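Local coordinates for polyhedrin (Antheraea mylitta cypovirus 4, PDB 5A9C), which builds the crystalline matrix of cypovirus polyhedra, the microcrystals that occlude virus particles, and is seen here as a base-domain-deleted mutant, at residues A[43-46]-A[50-53]; A[183-188]-A[197-202]; A[96-99]-A[105-108]; A[54-57]-A[61-64]; A[30-35]-A[129-134]. All blocks are in the same frame, centred on the assembly; numbering follows the deposited sequence.

Overall arrangement
Along the chain, contacts 1, 4 and 3 lie inside the long loop closed by contact 5, and contact 2 follows. Contacts 1 and 4 adjoin on strand 51-58, their centres 16 Å apart: the first ties that strand to 38-45 within the six-stranded antiparallel sheet, the second packs it against strand 61-66 of the three-stranded sheet. Contact 3 starts from the other outer strand of that smaller sheet. Contact 2 lays helix 185-195 and segment 197-202 beside contact 1, with centres 9 Å apart. Contact 5 is about 24 Å from contact 1 between centres. Contact 4 thus joins the two sheets, while the others fix a hairpin, a helix and loops to them in each subunit of a trimeric assembly.

Contact 1: A[43-46]-A[50-53]; sequences FAQY and RYKA
Ala44 and Lys52 form the hydrogen-bonded pair of an antiparallel beta hairpin, each backbone satisfying the other. Ala44 N gives a nearly straight bond to Lys52 O (2.7 Å, 169° at the hydrogen), and Lys52 N returns one to Ala44 O at 3.0 Å. Ala44 O also receives a CA-H...O contact from Tyr51 CA at 3.1 Å. Nearer the turn, Tyr46 N bonds Arg50 O at 3.0 Å. In the non-hydrogen-bonded pair Gln45-Tyr51, Gln45 CA stands over one face of the tyrosine ring, a CH-pi contact. The extended Gln45 chain runs alongside, CB 3.5 Å from Tyr51 CE2, and its amide ends beside the hydroxyl, tilted only 11° from the ring plane. Polar ends find partners beyond the hairpin: Tyr51 OH hydrogen-bonds Gln202 NE2, Tyr46 OH hydrogen-bonds Leu71 O, and Lys52 NZ hydrogen-bonds the carbonyls of Glu70 and Leu72. Long side chains suit these places because they reach such partners. Backbone bonds thus set the register, while polar ends tie the hairpin to its surroundings.

Contact 2: A[183-188]-A[197-202]; sequences NTESDV and IAYIDQ
Glu185, in the first turn of helix 185-195, reaches segment 197-202 with its carboxylate and has the most surface buried here. Its CG lies anti to the backbone N (chi1 -162°) and the chain runs on extended, which carries OE2 to the hydroxyl of Tyr199. Tyr199 OH donates at 2.7 Å to Glu185 OE2, which accepts with its anti lone pair, facing away from OE1. The same oxygen takes a weak bond from Gln202 N at 2.8 Å, bent to 119° at the hydrogen. Beside it the Gln202 amide stacks on the carboxylate, their planes 19° apart, and its NE2 bonds to Tyr51 OH. One turn on, the branched Val188 presses CG1 over a face of the Tyr199 ring, 3.9 Å from the centroid, a CH-pi contact. A tyrosine suits this place because its ring face is apolar while its hydroxyl can donate to a carboxylate. The helix start thus lies against the short, weakly bonded strand about 199-200, with Tyr51 of strand 51-58 and Phe43 of strand 38-45 packing alongside.

Contact 3: A[96-99]-A[105-108]; sequences RVEA and LNNT
Both Glu98 and Asn106 hold CG between the backbone N and the carbonyl carbon, with chi1 79° in the glutamate, and from there the two polar ends turn to each other. The glutamate chain then runs straight out beyond CG. Asn106 ND2 donates to Glu98 OE2 at 3.0 Å with 166° at the hydrogen. The acceptor is met on its syn side, slightly out of the carboxylate plane, and lies close to the plane of the amide. Since the two planes stand 86° apart, the amide comes up crosswise to the carboxylate instead of stacking on it. Asn106 ND2 has a second acceptor in Arg114 O, while the carboxylate is gripped further, OE2 by a salt bridge to Lys147 on the adjoining strand 145-151 and OE1 by Gly117 N. Glutamate suits this buried place because each of its oxygens meets a donor, and a short, uncharged asparagine can link it to a loop carbonyl. These bonds probably favour the ionised carboxylate, and they tether an irregular loop to a sheet edge.

Contact 4: A[54-57]-A[61-64]; sequences FDYV and YLKV
Tyr56 fills the interface with its ring, packed against Leu62 at its base and Val64 near its tip. A chi1 of 173° swings the leucine away from its own amide nitrogen and brings both methyls to the root of the ring: CD2 sits 3.7 Å from Tyr56 CB, and CD1 lies 3.9 Å from Tyr56 CD2. Farther out, Val64 CG2 stands over one face, 4.0 Å from the Tyr56 ring centroid and 15° off the normal, a CH-pi contact. Strand 51-58 belongs to the six-stranded antiparallel sheet and strand 61-66 to the edge of the three-stranded one, so they meet through side chains: the nearest CA atoms, of Tyr56 and Leu62, are 8.0 Å apart. Branched aliphatics suit this place, offering methyls to a flat ring. Lys63 NZ, bonded to Leu170 O and Asn173 O of the third subunit, places strand 61-66 at a subunit interface. Leu62 and Val64 are buried, whereas the larger Tyr56 is partly exposed; Val64 CG1 borders its polar end, 3.6 Å from Tyr56 OH.

Contact 5: A[30-35]-A[129-134]; sequences APYVQD and AGHLSR
Pro31, in the short 3-10 turn after helix 15-29, makes the first touch: its CB lies 3.7 Å from Leu132 CD2, the two side chains crossing at about a right angle. A proline suits this turn: its ring restricts the backbone and offers an apolar flank. Arg111 of the second subunit also packs on Pro31. Next comes Tyr32, where a chi1 of -65° sets the ring beside its own backbone N and points it across to the 129-134 loop. Tyr32 CE2 meets the same leucine methyl, Leu132 CD2, at 3.5 Å, so one branch of Leu132 fills the corner between proline and tyrosine. Beyond the ring, Tyr32 OH and His131 ND1 share a hydrogen bond of 3.0 Å, each group lying near the plane of the other's ring. His131 NE2 has a weak bond to Asn28, and Asp211 receives the backbone N-H groups of His131 and Leu132. The contact therefore sets an apolar corner filled by Leu132 beside a more exposed hydroxyl-imidazole bond, in which either group could be the donor.

Contact 1: A[43-46]-A[50-53]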
loop_
_atom_site.group_PDB
_atom_site.type_symbol
_atom_site.label_atom_id
_atom_site.label_comp_id
_atom_site.label_asym_id
_atom_site.label_seq_id
_atom_site.Cartn_x
_atom_site.Cartn_y
_atom_site.Cartn_z
ATOM N N PHE A 43 14.030 14.234 -0.220
ATOM C CA PHE A 43 15.467 14.150 0.018
ATOM C C PHE A 43 15.751 14.367 1.494
ATOM O O PHE A 43 15.538 15.464 2.003
ATOM C CB PHE A 43 16.211 15.238 -0.763
ATOM C CG PHE A 43 16.144 15.091 -2.253
ATOM C CD1 PHE A 43 17.013 14.244 -2.918
ATOM C CD2 PHE A 43 15.239 15.835 -2.996
ATOM C CE1 PHE A 43 16.969 14.124 -4.293
ATOM C CE2 PHE A 43 15.189 15.719 -4.370
ATOM C CZ PHE A 43 16.059 14.865 -5.021
ATOM N N ALA A 44 16.238 13.337 2.177
ATOM C CA ALA A 44 16.601 13.462 3.588
ATOM C C ALA A 44 18.066 13.864 3.737
ATOM O O ALA A 44 18.948 13.239 3.148
ATOM C CB ALA A 44 16.325 12.160 4.332
ATOM N N GLN A 45 18.318 14.909 4.521
ATOM C CA GLN A 45 19.675 15.392 4.759
ATOM C C GLN A 45 20.164 15.001 6.151
ATOM O O GLN A 45 19.484 15.247 7.145
ATOM C CB GLN A 45 19.735 16.915 4.615
ATOM C CG GLN A 45 21.063 17.519 5.041
ATOM C CD GLN A 45 20.992 19.020 5.240
ATOM O OE1 GLN A 45 19.920 19.578 5.469
ATOM N NE2 GLN A 45 22.139 19.682 5.151
ATOM N N TYR A 46 21.350 14.406 6.217
ATOM C CA TYR A 46 21.915 13.970 7.490
ATOM C C TYR A 46 23.145 14.791 7.856
ATOM O O TYR A 46 23.818 15.330 6.978
ATOM C CB TYR A 46 22.255 12.476 7.444
ATOM C CG TYR A 46 21.067 11.612 7.092
ATOM C CD1 TYR A 46 20.173 11.197 8.068
ATOM C CD2 TYR A 46 20.832 11.227 5.781
ATOM C CE1 TYR A 46 19.083 10.415 7.750
ATOM C CE2 TYR A 46 19.744 10.445 5.453
ATOM C CZ TYR A 46 18.871 10.044 6.441
ATOM O OH TYR A 46 17.784 9.265 6.118
ATOM N N ARG A 50 25.654 13.128 4.154
ATOM C CA ARG A 50 25.006 12.172 3.265
ATOM C C ARG A 50 23.522 12.496 3.135
ATOM O O ARG A 50 22.956 13.198 3.971
ATOM C CB ARG A 50 25.174 10.748 3.798
ATOM C CG ARG A 50 26.615 10.347 4.053
ATOM C CD ARG A 50 26.715 8.887 4.463
ATOM N NE ARG A 50 27.723 8.186 3.676
ATOM C CZ ARG A 50 27.461 7.498 2.570
ATOM N NH1 ARG A 50 26.216 7.408 2.120
ATOM N NH2 ARG A 50 28.445 6.896 1.915
ATOM N N TYR A 51 22.906 11.981 2.076
ATOM C CA TYR A 51 21.479 12.153 1.832
ATOM C C TYR A 51 20.844 10.810 1.508
ATOM O O TYR A 51 21.512 9.896 1.022
ATOM C CB TYR A 51 21.237 13.093 0.646
ATOM C CG TYR A 51 21.442 14.568 0.926
ATOM C CD1 TYR A 51 22.719 15.099 1.072
ATOM C CD2 TYR A 51 20.357 15.434 1.018
ATOM C CE1 TYR A 51 22.909 16.449 1.316
ATOM C CE2 TYR A 51 20.539 16.789 1.258
ATOM C CZ TYR A 51 21.815 17.289 1.409
ATOM O OH TYR A 51 21.998 18.632 1.652
ATOM N N LYS A 52 19.550 10.693 1.777
ATOM C CA LYS A 52 18.780 9.551 1.303
ATOM C C LYS A 52 17.520 10.049 0.615
ATOM O O LYS A 52 16.807 10.900 1.146
ATOM C CB LYS A 52 18.428 8.593 2.442
ATOM C CG LYS A 52 17.727 7.330 1.961
ATOM C CD LYS A 52 17.887 6.171 2.933
ATOM C CE LYS A 52 17.148 6.407 4.237
ATOM N NZ LYS A 52 17.318 5.256 5.177
ATOM N N ALA A 53 17.253 9.523 -0.573
ATOM C CA ALA A 53 16.121 9.985 -1.361
ATOM C C ALA A 53 15.026 8.931 -1.455
ATOM O O ALA A 53 15.297 7.759 -1.714
ATOM C CB ALA A 53 16.581 10.399 -2.756
#

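Contact 2: A[183-188]-A[197-202]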
loop_
_atom_site.group_PDB
_atom_site.type_symbol
_atom_site.label_atom_id
_atom_site.label_comp_id
_atom_site.label_asym_id
_atom_site.label_seq_id
_atom_site.Cartn_x
_atom_site.Cartn_y
_atom_site.Cartn_z
ATOM N N ASN A 183 26.318 9.785 -1.215
ATOM C CA ASN A 183 27.454 10.064 -0.340
ATOM C C ASN A 183 27.600 11.550 -0.029
ATOM O O ASN A 183 27.956 11.926 1.085
ATOM C CB ASN A 183 28.752 9.528 -0.953
ATOM C CG ASN A 183 28.739 8.022 -1.127
ATOM O OD1 ASN A 183 28.083 7.304 -0.372
ATOM N ND2 ASN A 183 29.464 7.535 -2.128
ATOM N N THR A 184 27.321 12.392 -1.020
ATOM C CA THR A 184 27.527 13.832 -0.890
ATOM C C THR A 184 26.401 14.591 -1.574
ATOM O O THR A 184 25.657 14.015 -2.364
ATOM C CB THR A 184 28.854 14.265 -1.539
ATOM O OG1 THR A 184 28.775 14.075 -2.958
ATOM C CG2 THR A 184 30.015 13.452 -0.986
ATOM N N GLU A 185 26.278 15.886 -1.291
ATOM C CA GLU A 185 25.247 16.681 -1.954
ATOM C C GLU A 185 25.483 16.766 -3.460
ATOM O O GLU A 185 24.535 16.822 -4.235
ATOM C CB GLU A 185 25.133 18.094 -1.371
ATOM C CG GLU A 185 23.802 18.750 -1.742
ATOM C CD GLU A 185 23.734 20.239 -1.448
ATOM O OE1 GLU A 185 24.778 20.863 -1.165
ATOM O OE2 GLU A 185 22.613 20.788 -1.505
ATOM N N SER A 186 26.746 16.791 -3.872
ATOM C CA SER A 186 27.059 16.870 -5.294
ATOM C C SER A 186 26.389 15.727 -6.054
ATOM O O SER A 186 25.897 15.915 -7.165
ATOM C CB SER A 186 28.575 16.874 -5.529
ATOM O OG SER A 186 29.176 15.696 -5.023
ATOM N N ASP A 187 26.357 14.548 -5.443
ATOM C CA ASP A 187 25.686 13.398 -6.038
ATOM C C ASP A 187 24.178 13.623 -6.132
ATOM O O ASP A 187 23.548 13.276 -7.134
ATOM C CB ASP A 187 25.976 12.130 -5.234
ATOM C CG ASP A 187 27.433 11.714 -5.304
ATOM O OD1 ASP A 187 28.074 11.962 -6.345
ATOM O OD2 ASP A 187 27.935 11.135 -4.317
ATOM N N VAL A 188 23.604 14.201 -5.083
ATOM C CA VAL A 188 22.182 14.521 -5.086
ATOM C C VAL A 188 21.884 15.503 -6.208
ATOM O O VAL A 188 20.944 15.321 -6.976
ATOM C CB VAL A 188 21.737 15.152 -3.754
ATOM C CG1 VAL A 188 20.272 15.561 -3.830
ATOM C CG2 VAL A 188 21.966 14.185 -2.605
ATOM N N ILE A 197 14.221 17.038 -12.042
ATOM C CA ILE A 197 13.366 17.300 -10.887
ATOM C C ILE A 197 13.906 18.464 -10.062
ATOM O O ILE A 197 15.111 18.693 -10.013
ATOM C CB ILE A 197 13.236 16.064 -9.975
ATOM C CG1 ILE A 197 14.621 15.557 -9.572
ATOM C CG2 ILE A 197 12.410 14.972 -10.658
ATOM C CD1 ILE A 197 14.592 14.381 -8.619
ATOM N N ALA A 198 13.011 19.197 -9.413
ATOM C CA ALA A 198 13.419 20.332 -8.600
ATOM C C ALA A 198 14.290 19.893 -7.432
ATOM O O ALA A 198 14.045 18.854 -6.818
ATOM C CB ALA A 198 12.202 21.084 -8.089
ATOM N N TYR A 199 15.315 20.688 -7.138
ATOM C CA TYR A 199 16.114 20.500 -5.933
ATOM C C TYR A 199 16.644 21.846 -5.453
ATOM O O TYR A 199 16.938 22.728 -6.255
ATOM C CB TYR A 199 17.267 19.513 -6.162
ATOM C CG TYR A 199 18.155 19.352 -4.947
ATOM C CD1 TYR A 199 17.711 18.664 -3.823
ATOM C CD2 TYR A 199 19.432 19.900 -4.917
ATOM C CE1 TYR A 199 18.524 18.524 -2.703
ATOM C CE2 TYR A 199 20.244 19.766 -3.807
ATOM C CZ TYR A 199 19.787 19.081 -2.704
ATOM O OH TYR A 199 20.605 18.955 -1.598
ATOM N N ILE A 200 16.749 21.995 -4.138
ATOM C CA ILE A 200 17.263 23.220 -3.533
ATOM C C ILE A 200 18.561 22.887 -2.816
ATOM O O ILE A 200 18.563 22.089 -1.877
ATOM C CB ILE A 200 16.267 23.792 -2.508
ATOM C CG1 ILE A 200 14.867 23.871 -3.117
ATOM C CG2 ILE A 200 16.734 25.159 -1.996
ATOM C CD1 ILE A 200 13.801 24.295 -2.133
ATOM N N ASP A 201 19.668 23.476 -3.262
ATOM C CA ASP A 201 20.960 23.150 -2.670
ATOM C C ASP A 201 21.119 23.780 -1.287
ATOM O O ASP A 201 20.256 24.527 -0.834
ATOM C CB ASP A 201 22.136 23.485 -3.607
ATOM C CG ASP A 201 22.471 24.972 -3.655
ATOM O OD1 ASP A 201 21.976 25.753 -2.814
ATOM O OD2 ASP A 201 23.265 25.355 -4.543
ATOM N N GLN A 202 22.224 23.466 -0.619
ATOM C CA GLN A 202 22.408 23.870 0.773
ATOM C C GLN A 202 22.518 25.381 0.976
ATOM O O GLN A 202 22.413 25.867 2.104
ATOM C CB GLN A 202 23.602 23.135 1.390
ATOM C CG GLN A 202 23.356 21.640 1.545
ATOM C CD GLN A 202 24.571 20.882 2.047
ATOM O OE1 GLN A 202 25.589 21.476 2.404
ATOM N NE2 GLN A 202 24.465 19.559 2.078
#

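Contact 3: A[96-99]-A[105-108]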
loop_
_atom_site.group_PDB
_atom_site.type_symbol
_atom_site.label_atom_id
_atom_site.label_comp_id
_atom_site.label_asym_id
_atom_site.label_seq_id
_atom_site.Cartn_x
_atom_site.Cartn_y
_atom_site.Cartn_z
ATOM N N ARG A 96 0.624 19.181 -0.496
ATOM C CA ARG A 96 0.923 19.494 0.900
ATOM C C ARG A 96 1.916 18.542 1.559
ATOM O O ARG A 96 2.139 17.422 1.095
ATOM C CB ARG A 96 -0.371 19.509 1.716
ATOM C CG ARG A 96 -0.997 18.138 1.872
ATOM C CD ARG A 96 -2.414 18.227 2.402
ATOM N NE ARG A 96 -3.336 18.764 1.410
ATOM C CZ ARG A 96 -4.653 18.826 1.576
ATOM N NH1 ARG A 96 -5.203 18.382 2.697
ATOM N NH2 ARG A 96 -5.421 19.328 0.618
ATOM N N VAL A 97 2.500 19.013 2.655
ATOM C CA VAL A 97 3.446 18.249 3.446
ATOM C C VAL A 97 3.212 18.606 4.905
ATOM O O VAL A 97 2.800 19.723 5.219
ATOM C CB VAL A 97 4.913 18.620 3.092
ATOM C CG1 VAL A 97 5.898 17.830 3.949
ATOM C CG2 VAL A 97 5.192 18.389 1.617
ATOM N N GLU A 98 3.453 17.661 5.800
ATOM C CA GLU A 98 3.521 18.003 7.212
ATOM C C GLU A 98 4.432 17.043 7.959
ATOM O O GLU A 98 4.574 15.880 7.581
ATOM C CB GLU A 98 2.126 18.077 7.849
ATOM C CG GLU A 98 1.494 16.746 8.197
ATOM C CD GLU A 98 0.115 16.911 8.816
ATOM O OE1 GLU A 98 -0.376 18.056 8.872
ATOM O OE2 GLU A 98 -0.476 15.898 9.246
ATOM N N ALA A 99 5.082 17.557 8.996
ATOM C CA ALA A 99 5.906 16.739 9.871
ATOM C C ALA A 99 5.075 16.352 11.086
ATOM O O ALA A 99 4.728 17.198 11.907
ATOM C CB ALA A 99 7.147 17.495 10.296
ATOM N N LEU A 105 0.939 11.363 13.942
ATOM C CA LEU A 105 -0.157 12.203 14.416
ATOM C C LEU A 105 0.208 13.684 14.387
ATOM O O LEU A 105 1.342 14.051 14.686
ATOM C CB LEU A 105 -0.553 11.795 15.838
ATOM C CG LEU A 105 -1.227 10.432 16.006
ATOM C CD1 LEU A 105 -1.330 10.064 17.478
ATOM C CD2 LEU A 105 -2.600 10.437 15.349
ATOM N N ASN A 106 -0.755 14.531 14.030
ATOM C CA ASN A 106 -0.552 15.977 14.065
ATOM C C ASN A 106 -1.131 16.608 15.332
ATOM O O ASN A 106 -1.160 17.830 15.482
ATOM C CB ASN A 106 -1.080 16.660 12.796
ATOM C CG ASN A 106 -2.495 16.244 12.446
ATOM O OD1 ASN A 106 -3.356 16.120 13.316
ATOM N ND2 ASN A 106 -2.743 16.027 11.159
ATOM N N ASN A 107 -1.601 15.751 16.233
ATOM C CA ASN A 107 -1.911 16.135 17.604
ATOM C C ASN A 107 -1.491 14.979 18.500
ATOM O O ASN A 107 -1.800 13.824 18.208
ATOM C CB ASN A 107 -3.403 16.425 17.782
ATOM C CG ASN A 107 -3.702 17.174 19.070
ATOM O OD1 ASN A 107 -3.524 16.645 20.169
ATOM N ND2 ASN A 107 -4.162 18.415 18.941
ATOM N N THR A 108 -0.776 15.283 19.578
ATOM C CA THR A 108 -0.270 14.244 20.469
ATOM C C THR A 108 -1.395 13.309 20.906
ATOM O O THR A 108 -1.205 12.095 21.021
ATOM C CB THR A 108 0.421 14.848 21.708
ATOM O OG1 THR A 108 1.517 15.672 21.287
ATOM C CG2 THR A 108 0.940 13.745 22.625
#

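Contact 4: A[54-57]-A[61-64]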
loop_
_atom_site.group_PDB
_atom_site.type_symbol
_atom_site.label_atom_id
_atom_site.label_comp_id
_atom_site.label_asym_id
_atom_site.label_seq_id
_atom_site.Cartn_x
_atom_site.Cartn_y
_atom_site.Cartn_z
ATOM N N PHE A 54 13.791 9.359 -1.217
ATOM C CA PHE A 54 12.622 8.531 -1.469
ATOM C C PHE A 54 11.935 9.059 -2.722
ATOM O O PHE A 54 11.264 10.092 -2.690
ATOM C CB PHE A 54 11.679 8.546 -0.266
ATOM C CG PHE A 54 12.325 8.077 1.005
ATOM C CD1 PHE A 54 13.051 8.955 1.793
ATOM C CD2 PHE A 54 12.239 6.751 1.396
ATOM C CE1 PHE A 54 13.661 8.525 2.956
ATOM C CE2 PHE A 54 12.847 6.316 2.557
ATOM C CZ PHE A 54 13.559 7.202 3.337
ATOM N N ASP A 55 12.120 8.337 -3.822
ATOM C CA ASP A 55 11.743 8.801 -5.152
ATOM C C ASP A 55 10.502 8.072 -5.659
ATOM O O ASP A 55 10.540 6.866 -5.905
ATOM C CB ASP A 55 12.914 8.556 -6.103
ATOM C CG ASP A 55 12.734 9.222 -7.449
ATOM O OD1 ASP A 55 11.603 9.629 -7.780
ATOM O OD2 ASP A 55 13.739 9.324 -8.179
ATOM N N TYR A 56 9.404 8.809 -5.815
ATOM C CA TYR A 56 8.133 8.218 -6.222
ATOM C C TYR A 56 7.712 8.698 -7.606
ATOM O O TYR A 56 7.656 9.898 -7.863
ATOM C CB TYR A 56 7.024 8.567 -5.224
ATOM C CG TYR A 56 7.333 8.215 -3.785
ATOM C CD1 TYR A 56 7.982 9.118 -2.957
ATOM C CD2 TYR A 56 6.971 6.982 -3.258
ATOM C CE1 TYR A 56 8.265 8.808 -1.642
ATOM C CE2 TYR A 56 7.251 6.656 -1.943
ATOM C CZ TYR A 56 7.900 7.575 -1.139
ATOM O OH TYR A 56 8.183 7.263 0.169
ATOM N N VAL A 57 7.416 7.757 -8.495
ATOM C CA VAL A 57 6.754 8.090 -9.750
ATOM C C VAL A 57 5.370 7.449 -9.770
ATOM O O VAL A 57 5.201 6.306 -9.343
ATOM C CB VAL A 57 7.582 7.684 -10.987
ATOM C CG1 VAL A 57 8.919 8.411 -10.980
ATOM C CG2 VAL A 57 7.796 6.179 -11.036
ATOM N N TYR A 61 -2.122 9.936 -8.181
ATOM C CA TYR A 61 -2.016 10.502 -6.842
ATOM C C TYR A 61 -0.983 9.764 -6.007
ATOM O O TYR A 61 -0.682 8.593 -6.245
ATOM C CB TYR A 61 -3.374 10.491 -6.131
ATOM C CG TYR A 61 -3.938 9.104 -5.929
ATOM C CD1 TYR A 61 -3.637 8.369 -4.788
ATOM C CD2 TYR A 61 -4.759 8.523 -6.885
ATOM C CE1 TYR A 61 -4.143 7.095 -4.606
ATOM C CE2 TYR A 61 -5.270 7.251 -6.712
ATOM C CZ TYR A 61 -4.958 6.541 -5.572
ATOM O OH TYR A 61 -5.467 5.273 -5.397
ATOM N N LEU A 62 -0.441 10.465 -5.022
ATOM C CA LEU A 62 0.553 9.891 -4.137
ATOM C C LEU A 62 0.247 10.260 -2.694
ATOM O O LEU A 62 0.102 11.438 -2.365
ATOM C CB LEU A 62 1.948 10.391 -4.516
ATOM C CG LEU A 62 3.089 10.013 -3.569
ATOM C CD1 LEU A 62 3.381 8.520 -3.635
ATOM C CD2 LEU A 62 4.337 10.819 -3.895
ATOM N N LYS A 63 0.136 9.245 -1.845
ATOM C CA LYS A 63 0.019 9.433 -0.406
ATOM C C LYS A 63 1.226 8.796 0.268
ATOM O O LYS A 63 1.442 7.589 0.153
ATOM C CB LYS A 63 -1.270 8.794 0.119
ATOM C CG LYS A 63 -2.542 9.385 -0.461
ATOM C CD LYS A 63 -3.766 8.609 -0.002
ATOM C CE LYS A 63 -3.650 7.139 -0.372
ATOM N NZ LYS A 63 -4.841 6.358 0.051
ATOM N N VAL A 64 2.020 9.604 0.961
ATOM C CA VAL A 64 3.243 9.104 1.575
ATOM C C VAL A 64 3.248 9.277 3.085
ATOM O O VAL A 64 2.870 10.325 3.599
ATOM C CB VAL A 64 4.490 9.821 1.014
ATOM C CG1 VAL A 64 5.742 9.363 1.752
ATOM C CG2 VAL A 64 4.622 9.564 -0.471
#

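Contact 5: A[30-35]-A[129-134]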
loop_
_atom_site.group_PDB
_atom_site.type_symbol
_atom_site.label_atom_id
_atom_site.label_comp_id
_atom_site.label_asym_id
_atom_site.label_seq_id
_atom_site.Cartn_x
_atom_site.Cartn_y
_atom_site.Cartn_z
ATOM N N ALA A 30 4.199 17.158 -22.337
ATOM C CA ALA A 30 3.834 15.754 -22.156
ATOM C C ALA A 30 3.331 15.424 -20.743
ATOM O O ALA A 30 2.415 14.619 -20.583
ATOM C CB ALA A 30 4.996 14.840 -22.545
ATOM N N PRO A 31 3.930 16.038 -19.710
ATOM C CA PRO A 31 3.470 15.735 -18.349
ATOM C C PRO A 31 2.025 16.161 -18.065
ATOM O O PRO A 31 1.481 15.768 -17.033
ATOM C CB PRO A 31 4.439 16.537 -17.472
ATOM C CG PRO A 31 5.674 16.658 -18.301
ATOM C CD PRO A 31 5.175 16.825 -19.704
ATOM N N TYR A 32 1.417 16.941 -18.953
ATOM C CA TYR A 32 0.058 17.423 -18.720
ATOM C C TYR A 32 -1.008 16.526 -19.342
ATOM O O TYR A 32 -2.201 16.754 -19.151
ATOM C CB TYR A 32 -0.104 18.869 -19.200
ATOM C CG TYR A 32 0.734 19.854 -18.418
ATOM C CD1 TYR A 32 0.275 20.391 -17.224
ATOM C CD2 TYR A 32 1.988 20.240 -18.872
ATOM C CE1 TYR A 32 1.039 21.289 -16.505
ATOM C CE2 TYR A 32 2.759 21.137 -18.162
ATOM C CZ TYR A 32 2.281 21.658 -16.979
ATOM O OH TYR A 32 3.045 22.550 -16.269
ATOM N N VAL A 33 -0.578 15.508 -20.082
ATOM C CA VAL A 33 -1.502 14.506 -20.605
ATOM C C VAL A 33 -2.071 13.682 -19.448
ATOM O O VAL A 33 -1.391 13.455 -18.449
ATOM C CB VAL A 33 -0.819 13.598 -21.650
ATOM C CG1 VAL A 33 -1.762 12.499 -22.118
ATOM C CG2 VAL A 33 -0.350 14.430 -22.836
ATOM N N GLN A 34 -3.317 13.240 -19.586
ATOM C CA GLN A 34 -4.059 12.651 -18.467
ATOM C C GLN A 34 -3.429 11.417 -17.808
ATOM O O GLN A 34 -3.614 11.194 -16.612
ATOM C CB GLN A 34 -5.505 12.362 -18.877
ATOM C CG GLN A 34 -6.340 13.620 -19.060
ATOM C CD GLN A 34 -7.710 13.332 -19.633
ATOM O OE1 GLN A 34 -8.114 12.175 -19.756
ATOM N NE2 GLN A 34 -8.434 14.386 -19.994
ATOM N N ASP A 35 -2.696 10.618 -18.573
ATOM C CA ASP A 35 -2.046 9.444 -17.999
ATOM C C ASP A 35 -0.543 9.648 -17.858
ATOM O O ASP A 35 0.222 8.685 -17.780
ATOM C CB ASP A 35 -2.340 8.191 -18.829
ATOM C CG ASP A 35 -1.611 8.185 -20.156
ATOM O OD1 ASP A 35 -1.443 9.272 -20.750
ATOM O OD2 ASP A 35 -1.206 7.090 -20.603
ATOM N N ALA A 129 9.998 26.169 -8.907
ATOM C CA ALA A 129 11.251 25.783 -9.547
ATOM C C ALA A 129 11.040 25.556 -11.041
ATOM O O ALA A 129 11.819 24.860 -11.692
ATOM C CB ALA A 129 11.821 24.534 -8.888
ATOM N N GLY A 130 9.980 26.156 -11.576
ATOM C CA GLY A 130 9.607 25.981 -12.968
ATOM C C GLY A 130 8.111 25.769 -13.069
ATOM O O GLY A 130 7.438 25.614 -12.051
ATOM N N HIS A 131 7.575 25.757 -14.285
ATOM C CA HIS A 131 6.136 25.570 -14.439
ATOM C C HIS A 131 5.724 24.158 -14.015
ATOM O O HIS A 131 4.587 23.926 -13.612
ATOM C CB HIS A 131 5.674 25.899 -15.867
ATOM C CG HIS A 131 6.192 24.962 -16.914
ATOM N ND1 HIS A 131 5.544 23.793 -17.255
ATOM C CD2 HIS A 131 7.288 25.027 -17.708
ATOM C CE1 HIS A 131 6.222 23.176 -18.207
ATOM N NE2 HIS A 131 7.286 23.904 -18.498
ATOM N N LEU A 132 6.670 23.226 -14.079
ATOM C CA LEU A 132 6.399 21.829 -13.756
ATOM C C LEU A 132 6.755 21.444 -12.323
ATOM O O LEU A 132 6.420 20.347 -11.877
ATOM C CB LEU A 132 7.158 20.911 -14.719
ATOM C CG LEU A 132 6.556 20.699 -16.111
ATOM C CD1 LEU A 132 7.565 20.045 -17.038
ATOM C CD2 LEU A 132 5.281 19.869 -16.025
ATOM N N SER A 133 7.425 22.331 -11.597
ATOM C CA SER A 133 8.047 21.917 -10.341
ATOM C C SER A 133 7.891 22.885 -9.172
ATOM O O SER A 133 7.926 24.103 -9.347
ATOM C CB SER A 133 9.537 21.649 -10.567
ATOM O OG SER A 133 9.741 20.629 -11.528
ATOM N N ARG A 134 7.724 22.319 -7.978
ATOM C CA ARG A 134 7.810 23.070 -6.729
ATOM C C ARG A 134 8.726 22.321 -5.762
ATOM O O ARG A 134 8.882 21.106 -5.860
ATOM C CB ARG A 134 6.427 23.238 -6.092
ATOM C CG ARG A 134 5.382 23.887 -6.978
ATOM C CD ARG A 134 5.702 25.341 -7.247
ATOM N NE ARG A 134 4.552 26.050 -7.797
ATOM C CZ ARG A 134 4.258 26.115 -9.093
ATOM N NH1 ARG A 134 5.028 25.506 -9.989
ATOM N NH2 ARG A 134 3.187 26.790 -9.491
#